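Local coordinates for MutT/nudix family protein (PDB 3GZ5) that probably acts as an ADP-ribose-dependent transcriptional regulator of NAD metabolism, joining a NUDIX domain to a DNA-binding winged-helix domain, at residues B[84-89]-B[110-115]. Numbering follows the deposited sequence.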
loop_
_atom_site.group_PDB
_atom_site.type_symbol
_atom_site.label_atom_id
_atom_site.label_comp_id
_atom_site.label_asym_id
_atom_site.label_seq_id
_atom_site.Cartn_x
_atom_site.Cartn_y
_atom_site.Cartn_z
ATOM N N PRO B 84 -11.302 14.838 6.413
ATOM C CA PRO B 84 -10.828 13.989 7.538
ATOM C C PRO B 84 -9.360 14.270 7.867
ATOM O O PRO B 84 -8.608 14.631 6.965
ATOM C CB PRO B 84 -10.967 12.558 7.012
ATOM C CG PRO B 84 -11.735 12.655 5.741
ATOM C CD PRO B 84 -11.597 14.055 5.205
ATOM N N PRO B 85 -8.951 14.134 9.150
ATOM C CA PRO B 85 -7.543 14.426 9.441
ATOM C C PRO B 85 -6.575 13.333 8.971
ATOM O O PRO B 85 -5.378 13.586 8.884
ATOM C CB PRO B 85 -7.522 14.566 10.972
ATOM C CG PRO B 85 -8.635 13.667 11.452
ATOM C CD PRO B 85 -9.705 13.759 10.366
ATOM N N TYR B 86 -7.072 12.144 8.651
ATOM C CA TYR B 86 -6.177 11.070 8.204
ATOM C C TYR B 86 -6.748 10.350 6.985
ATOM O O TYR B 86 -7.903 9.948 6.968
ATOM C CB TYR B 86 -5.860 10.046 9.324
ATOM C CG TYR B 86 -4.947 8.925 8.840
ATOM C CD1 TYR B 86 -5.476 7.780 8.242
ATOM C CD2 TYR B 86 -3.557 9.029 8.941
ATOM C CE1 TYR B 86 -4.650 6.744 7.764
ATOM C CE2 TYR B 86 -2.713 8.001 8.463
ATOM C CZ TYR B 86 -3.273 6.870 7.877
ATOM O OH TYR B 86 -2.470 5.860 7.377
ATOM N N ILE B 87 -5.904 10.179 5.985
ATOM C CA ILE B 87 -6.282 9.503 4.745
ATOM C C ILE B 87 -5.060 8.871 4.106
ATOM O O ILE B 87 -3.990 9.461 4.089
ATOM C CB ILE B 87 -7.064 10.467 3.761
ATOM C CG1 ILE B 87 -7.708 9.667 2.634
ATOM C CG2 ILE B 87 -6.147 11.595 3.208
ATOM C CD1 ILE B 87 -9.012 10.249 2.166
ATOM N N GLU B 88 -5.219 7.652 3.607
ATOM C CA GLU B 88 -4.143 6.906 2.996
ATOM C C GLU B 88 -4.728 5.973 1.952
ATOM O O GLU B 88 -5.749 5.304 2.194
ATOM C CB GLU B 88 -3.412 6.065 4.067
ATOM C CG GLU B 88 -2.307 5.160 3.503
ATOM C CD GLU B 88 -1.734 4.192 4.531
ATOM O OE1 GLU B 88 -0.495 4.004 4.555
ATOM O OE2 GLU B 88 -2.522 3.600 5.307
ATOM N N GLN B 89 -4.076 5.902 0.799
ATOM C CA GLN B 89 -4.480 4.972 -0.242
ATOM C C GLN B 89 -4.384 3.521 0.250
ATOM O O GLN B 89 -3.367 3.111 0.829
ATOM C CB GLN B 89 -3.596 5.191 -1.478
ATOM C CG GLN B 89 -4.281 4.979 -2.808
ATOM C CD GLN B 89 -3.374 5.295 -3.977
ATOM O OE1 GLN B 89 -3.429 6.392 -4.556
ATOM N NE2 GLN B 89 -2.550 4.345 -4.334
ATOM N N THR B 110 -8.295 4.479 2.626
ATOM C CA THR B 110 -8.769 4.399 4.008
ATOM C C THR B 110 -8.711 5.775 4.635
ATOM O O THR B 110 -7.751 6.523 4.427
ATOM C CB THR B 110 -7.921 3.463 4.925
ATOM O OG1 THR B 110 -7.801 2.180 4.325
ATOM C CG2 THR B 110 -8.643 3.267 6.287
ATOM N N ALA B 111 -9.735 6.110 5.406
ATOM C CA ALA B 111 -9.699 7.332 6.159
ATOM C C ALA B 111 -10.172 7.157 7.603
ATOM O O ALA B 111 -10.890 6.197 7.932
ATOM C CB ALA B 111 -10.504 8.463 5.421
ATOM N N LEU B 112 -9.778 8.108 8.444
ATOM C CA LEU B 112 -10.182 8.158 9.842
ATOM C C LEU B 112 -10.566 9.572 10.245
ATOM O O LEU B 112 -9.894 10.546 9.890
ATOM C CB LEU B 112 -9.058 7.635 10.760
ATOM C CG LEU B 112 -8.612 6.158 10.733
ATOM C CD1 LEU B 112 -7.489 5.880 11.756
ATOM C CD2 LEU B 112 -9.794 5.253 11.052
ATOM N N MET B 113 -11.662 9.689 10.978
ATOM C CA MET B 113 -12.044 10.967 11.568
ATOM C C MET B 113 -12.815 10.732 12.852
ATOM O O MET B 113 -13.247 9.619 13.116
ATOM C CB MET B 113 -12.884 11.798 10.603
ATOM C CG MET B 113 -14.330 11.323 10.339
ATOM S SD MET B 113 -15.189 12.638 9.408
ATOM C CE MET B 113 -16.609 11.778 8.867
ATOM N N SER B 114 -13.009 11.780 13.644
ATOM C CA SER B 114 -13.846 11.628 14.829
ATOM C C SER B 114 -15.328 11.715 14.468
ATOM O O SER B 114 -15.744 12.468 13.580
ATOM C CB SER B 114 -13.498 12.655 15.899
ATOM O OG SER B 114 -14.272 13.820 15.704
ATOM N N TYR B 115 -16.118 10.940 15.189
ATOM C CA TYR B 115 -17.562 10.865 15.001
ATOM C C TYR B 115 -18.319 12.202 15.099
ATOM O O TYR B 115 -19.151 12.476 14.241
ATOM C CB TYR B 115 -18.127 9.824 15.973
ATOM C CG TYR B 115 -19.620 9.658 15.944
ATOM C CD1 TYR B 115 -20.226 8.784 15.044
ATOM C CD2 TYR B 115 -20.435 10.351 16.847
ATOM C CE1 TYR B 115 -21.599 8.612 15.032
ATOM C CE2 TYR B 115 -21.815 10.188 16.836
ATOM C CZ TYR B 115 -22.387 9.321 15.933
ATOM O OH TYR B 115 -23.749 9.148 15.938
#
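Glu88 and Thr110 exchange two backbone hydrogen bonds, from Glu88 N to Thr110 O (2.9 Å) and from Thr110 N to Glu88 O (2.7 Å). At Tyr86 and Leu112 the pairing slackens. Leu112 N still reaches Tyr86 O at 3.0 Å, whereas the return bond from Tyr86 N to Leu112 O is weak. Between these hydrogen-bonded pairs lies the non-hydrogen-bonded pair Ile87-Ala111, where Ile87 CA approaches Thr110 O at 3.3 Å in a CA-H...O contact. The alternation, with strand axes at 171°, identifies an antiparallel ladder: the open end of the hairpin formed by strands 86-95 and 104-112 in the NUDIX domain. Strand 22-33 continues the sheet beyond 104-112, through backbone hydrogen bonds between Ala111 and both Val28 and Phe30.

Apolar contacts differ between the two faces. On the face of Ile87 and Ala111, Ile87 CG1 stands anti to the backbone N (chi1 -167°), and its CD1 lies 4.0 Å from Ala111 CB; Val72 and Leu76 of helix 68-80 cover the isoleucine. Next to the Tyr86-Leu112 pair, the Pro85 ring sets CD 3.7 Å from Met113 CB, the two side chains crossing at about a right angle, while Pro84 CB touches the same methionine carbon from the neighbouring ring.

Tyr86, Glu88, Thr110 and Leu112 share the other face. Tyr86 and Leu112 meet there through their CB atoms (4.3 Å), and Phe168 packs on both side chains. The polar chemistry of this face centres on Arg155 and Lys159, modelled as salt-bridge partners of Glu88 OE2, although the placing of that oxygen is less certain; Arg155 also makes a weak hydrogen bond with Thr110 OG1.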